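Local coordinates for YueI protein (Bacillus subtilis, PDB 2OHW) that is of unknown function, a small single-chain alpha/beta protein of the DUF1694 family built round a mixed four-stranded sheet, at residues L30-E35 with V107-I112; Q13-P18 with R26-G31. All blocks are in the same frame, centred on the assembly; numbering follows the deposited sequence.

The two contacts follow the chain as it leaves helix 22-28 and enters the sheet, their centres about 9 Å apart and each about 8 Å from the centre of the chain. Contact 2 comes first, joining the loop after helix 5-12 to the end of helix 22-28; contact 1 takes over at Leu-30 and Gly-31, which both share, and lays the following loop beside strand 104-110. Arg-34 ties them together: its NE lies 2.9 Å from Met-15 O, probably a hydrogen bond, and its CD packs against CZ of Phe-29. Contact 2 thus packs beside Leu-104 of that strand, and contact 1 carries the chain on along it towards strand 37-42.

Contact 1 of 2, residues L30-E35 with V107-I112; sequences LGSLRE and VIAADI
Leu-30 and Val-107 make the apolar part of this contact, CD1 of Leu-30 lying 3.8 Å from CG2 of Val-107. The two side chains pass each other in opposite directions, and the same Val-107 methyl also approaches CG of Leu-30 at 4.1 Å. Val-107 offers this branch because CG1 takes the place anti to its backbone N (chi1 174°), which leaves CG2 beside that nitrogen. Leu-68 and Asn-70 of strand 65-70 also touch Leu-30, while Val-37 of strand 37-42 touches Val-107.

Two residues further along the strand, a polar side chain meets a methyl. Ser-32 places OG 3.6 Å from CB of Ala-109, with its own CB close behind at 3.9 Å from that methyl. Rotation of the hydroxyl away from the backbone N (chi1 -179°) sets OG beside the carbonyl carbon of its own residue.

At the far end the nearest approach is between two carbonyl oxygens, Glu-35 O and Ile-112 O, 4.3 Å apart, a loose neighbourhood without a bond.

Between these segments the loop therefore lies against strand 104-110 by van der Waals contact. Polar fastening comes from the chain just after that strand, where Glu-35 has backbone hydrogen bonds with Val-114 and Asn-115 and Arg-34 NH1 bonds to Arg-116 O.

Contact 2 of 2, residues Q13-P18 with R26-G31; sequences QGMYGP and RHLFLG
Met-15 meets Phe-29 in a Met-aromatic contact, its SD lying 3.7 Å from CE1 and 4.0 Å from CZ of the ring. The sulfur is 4.9 Å from the ring centroid and 65° off the ring normal, an oblique approach. Leu-28 adds a looser apolar touch, with its CD2 4.4 Å from the same SD. That methyl also lies 3.5 Å above the plane of the Phe-29 ring, offset toward the rim, so sulfur, methyl and ring form one small cluster.

The first two torsions of Met-15 carry its sulfur to the ring, with CG beside the backbone N and the chain extended through chi2; a bend at chi3 (-69°) then turns CE away from the ring. Just before it, Gly-14 closes helix 5-12 in a Schellman motif with positive phi. On the other side, Phe-29 is where the chain leaves helix 22-28. The turn beyond is tied back to Arg-26, whose O accepts a bond from Gly-31 N at 2.8 Å and whose NH1 donates to Gly-31 O at 3.0 Å, the oxygen nearly in the guanidinium plane.

Leu-104 of strand 104-110 and Tyr-10 of helix 5-12 each touch Met-15, Leu-28 and Phe-29, while Ala-40 and Val-37 of strand 37-42 meet Met-15 and Phe-29 respectively, placing the cluster in the core where the two N-terminal helices pack on the sheet.

Contact 1 of 2, residues L30-E35 with V107-I112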
# COMPACT_ATOMS: atom_id res chain seq x y z
N LEU A 30 6.33 2.98 1.15
CA LEU A 30 7.29 2.08 0.49
C LEU A 30 8.04 2.77 -0.65
O LEU A 30 8.34 2.15 -1.68
CB LEU A 30 6.60 0.80 -0.00
CG LEU A 30 5.95 -0.07 1.08
CD1 LEU A 30 5.15 -1.22 0.45
CD2 LEU A 30 7.01 -0.61 2.03
N GLY A 31 8.33 4.05 -0.44
CA GLY A 31 9.12 4.84 -1.37
C GLY A 31 8.32 5.77 -2.25
O GLY A 31 8.90 6.65 -2.90
N SER A 32 6.99 5.60 -2.29
CA SER A 32 6.13 6.43 -3.13
C SER A 32 5.67 7.71 -2.43
O SER A 32 5.57 7.76 -1.20
CB SER A 32 4.88 5.65 -3.57
OG SER A 32 4.05 6.45 -4.40
N LEU A 33 5.41 8.75 -3.23
CA LEU A 33 4.75 9.94 -2.70
C LEU A 33 3.25 9.69 -2.56
O LEU A 33 2.66 8.93 -3.33
CB LEU A 33 4.99 11.15 -3.63
CG LEU A 33 6.42 11.72 -3.72
CD1 LEU A 33 6.47 12.95 -4.62
CD2 LEU A 33 6.96 12.04 -2.34
N ARG A 34 2.62 10.36 -1.60
CA ARG A 34 1.18 10.16 -1.40
C ARG A 34 0.37 10.45 -2.67
O ARG A 34 -0.64 9.78 -2.95
CB ARG A 34 0.68 11.03 -0.24
CG ARG A 34 -0.82 11.02 -0.04
CD ARG A 34 -1.33 9.64 0.39
NE ARG A 34 -2.77 9.67 0.65
CZ ARG A 34 -3.69 9.69 -0.31
NH1 ARG A 34 -4.98 9.71 0.02
NH2 ARG A 34 -3.33 9.69 -1.59
N GLU A 35 0.80 11.45 -3.45
CA GLU A 35 0.06 11.83 -4.64
C GLU A 35 0.02 10.72 -5.70
O GLU A 35 -0.81 10.78 -6.61
CB GLU A 35 0.63 13.12 -5.26
CG GLU A 35 2.00 12.98 -5.87
CD GLU A 35 2.56 14.30 -6.38
OE1 GLU A 35 2.02 15.36 -6.01
OE2 GLU A 35 3.55 14.26 -7.14
N VAL A 107 1.63 -1.42 -1.50
CA VAL A 107 1.21 -0.12 -2.04
C VAL A 107 1.16 -0.24 -3.55
O VAL A 107 2.13 -0.68 -4.16
CB VAL A 107 2.19 1.01 -1.65
CG1 VAL A 107 1.83 2.32 -2.34
CG2 VAL A 107 2.23 1.21 -0.13
N ILE A 108 0.02 0.11 -4.15
CA ILE A 108 -0.08 0.22 -5.59
C ILE A 108 0.14 1.68 -5.92
O ILE A 108 -0.62 2.54 -5.47
CB ILE A 108 -1.44 -0.28 -6.12
CG1 ILE A 108 -1.64 -1.75 -5.74
CG2 ILE A 108 -1.55 -0.08 -7.65
CD1 ILE A 108 -3.04 -2.33 -5.96
N ALA A 109 1.21 1.97 -6.66
CA ALA A 109 1.60 3.35 -6.95
C ALA A 109 1.64 3.58 -8.45
O ALA A 109 2.20 2.78 -9.20
CB ALA A 109 2.96 3.65 -6.35
N ALA A 110 1.06 4.70 -8.87
CA ALA A 110 1.12 5.13 -10.26
C ALA A 110 2.45 5.82 -10.56
O ALA A 110 3.17 6.25 -9.66
CB ALA A 110 -0.04 6.06 -10.58
N ASP A 111 2.78 5.93 -11.85
CA ASP A 111 4.05 6.56 -12.21
C ASP A 111 3.92 8.09 -12.32
O ASP A 111 4.92 8.79 -12.51
CB ASP A 111 4.63 5.95 -13.50
CG ASP A 111 3.77 6.23 -14.71
OD1 ASP A 111 2.58 6.54 -14.55
OD2 ASP A 111 4.30 6.14 -15.85
N ILE A 112 2.69 8.58 -12.17
CA ILE A 112 2.39 10.02 -12.13
C ILE A 112 1.42 10.34 -10.99
O ILE A 112 0.85 9.44 -10.37
CB ILE A 112 1.78 10.50 -13.46
CG1 ILE A 112 0.44 9.80 -13.72
CG2 ILE A 112 2.77 10.27 -14.61
CD1 ILE A 112 -0.31 10.28 -14.97

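Contact 2 of 2, residues Q13-P18 with R26-G31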
# COMPACT_ATOMS: atom_id res chain seq x y z
N GLN A 13 -7.42 7.16 10.45
CA GLN A 13 -8.51 7.70 9.63
C GLN A 13 -8.43 7.39 8.15
O GLN A 13 -9.27 7.84 7.39
CB GLN A 13 -8.64 9.20 9.86
CG GLN A 13 -9.04 9.52 11.28
CD GLN A 13 -9.57 10.91 11.42
OE1 GLN A 13 -9.20 11.81 10.66
NE2 GLN A 13 -10.43 11.12 12.42
N GLY A 14 -7.43 6.63 7.73
CA GLY A 14 -7.39 6.12 6.36
C GLY A 14 -6.49 6.83 5.38
O GLY A 14 -6.59 6.62 4.17
N MET A 15 -5.61 7.69 5.89
CA MET A 15 -4.52 8.27 5.09
C MET A 15 -5.03 9.24 4.03
O MET A 15 -4.58 9.24 2.88
CB MET A 15 -3.62 7.16 4.49
CG MET A 15 -2.97 6.20 5.54
SD MET A 15 -2.11 4.74 4.81
CE MET A 15 -3.52 3.84 4.17
N TYR A 16 -5.97 10.08 4.45
CA TYR A 16 -6.47 11.16 3.61
C TYR A 16 -5.51 12.35 3.56
O TYR A 16 -5.15 12.93 4.59
CB TYR A 16 -7.82 11.65 4.13
CG TYR A 16 -8.94 10.70 3.85
CD1 TYR A 16 -9.63 10.73 2.64
CD2 TYR A 16 -9.33 9.75 4.80
CE1 TYR A 16 -10.67 9.85 2.37
CE2 TYR A 16 -10.36 8.87 4.55
CZ TYR A 16 -11.02 8.93 3.34
OH TYR A 16 -12.06 8.06 3.10
N GLY A 17 -5.12 12.72 2.35
CA GLY A 17 -4.31 13.92 2.14
C GLY A 17 -2.81 13.75 2.31
O GLY A 17 -2.33 12.66 2.61
N PRO A 18 -2.06 14.85 2.15
CA PRO A 18 -0.61 14.76 2.20
C PRO A 18 -0.06 14.74 3.62
O PRO A 18 -0.78 15.08 4.57
CB PRO A 18 -0.16 16.04 1.49
CG PRO A 18 -1.23 17.04 1.84
CD PRO A 18 -2.52 16.24 1.93
N ARG A 26 7.37 9.05 1.64
CA ARG A 26 8.14 7.94 1.08
C ARG A 26 8.42 6.88 2.13
O ARG A 26 8.38 5.68 1.84
CB ARG A 26 9.44 8.43 0.46
CG ARG A 26 9.23 9.33 -0.75
CD ARG A 26 10.54 9.50 -1.53
NE ARG A 26 10.45 10.58 -2.49
CZ ARG A 26 9.97 10.47 -3.72
NH1 ARG A 26 9.52 9.29 -4.16
NH2 ARG A 26 9.94 11.53 -4.51
N HIS A 27 8.68 7.32 3.36
CA HIS A 27 8.94 6.37 4.44
C HIS A 27 7.70 5.56 4.85
O HIS A 27 7.85 4.45 5.36
CB HIS A 27 9.56 7.08 5.65
CG HIS A 27 10.91 7.66 5.37
ND1 HIS A 27 11.29 8.91 5.80
CD2 HIS A 27 11.98 7.15 4.72
CE1 HIS A 27 12.53 9.15 5.43
NE2 HIS A 27 12.97 8.10 4.76
N LEU A 28 6.51 6.12 4.64
CA LEU A 28 5.26 5.38 4.89
C LEU A 28 4.88 4.47 3.71
O LEU A 28 4.54 3.29 3.90
CB LEU A 28 4.11 6.33 5.23
CG LEU A 28 2.71 5.69 5.42
CD1 LEU A 28 2.66 4.66 6.54
CD2 LEU A 28 1.67 6.78 5.67
N PHE A 29 4.91 5.04 2.50
CA PHE A 29 4.36 4.40 1.32
C PHE A 29 5.36 3.60 0.47
O PHE A 29 5.24 3.54 -0.77
CB PHE A 29 3.61 5.42 0.46
CG PHE A 29 2.38 5.99 1.15
CD1 PHE A 29 1.25 5.21 1.33
CD2 PHE A 29 2.37 7.30 1.60
CE1 PHE A 29 0.11 5.74 1.97
CE2 PHE A 29 1.25 7.84 2.22
CZ PHE A 29 0.12 7.05 2.42
N LEU A 30 6.33 2.98 1.15
CA LEU A 30 7.29 2.08 0.49
C LEU A 30 8.04 2.77 -0.65
O LEU A 30 8.34 2.15 -1.68
CB LEU A 30 6.60 0.80 -0.00
CG LEU A 30 5.95 -0.07 1.08
CD1 LEU A 30 5.15 -1.22 0.45
CD2 LEU A 30 7.01 -0.61 2.03
N GLY A 31 8.33 4.05 -0.44
CA GLY A 31 9.12 4.84 -1.37
C GLY A 31 8.32 5.77 -2.25
O GLY A 31 8.90 6.65 -2.90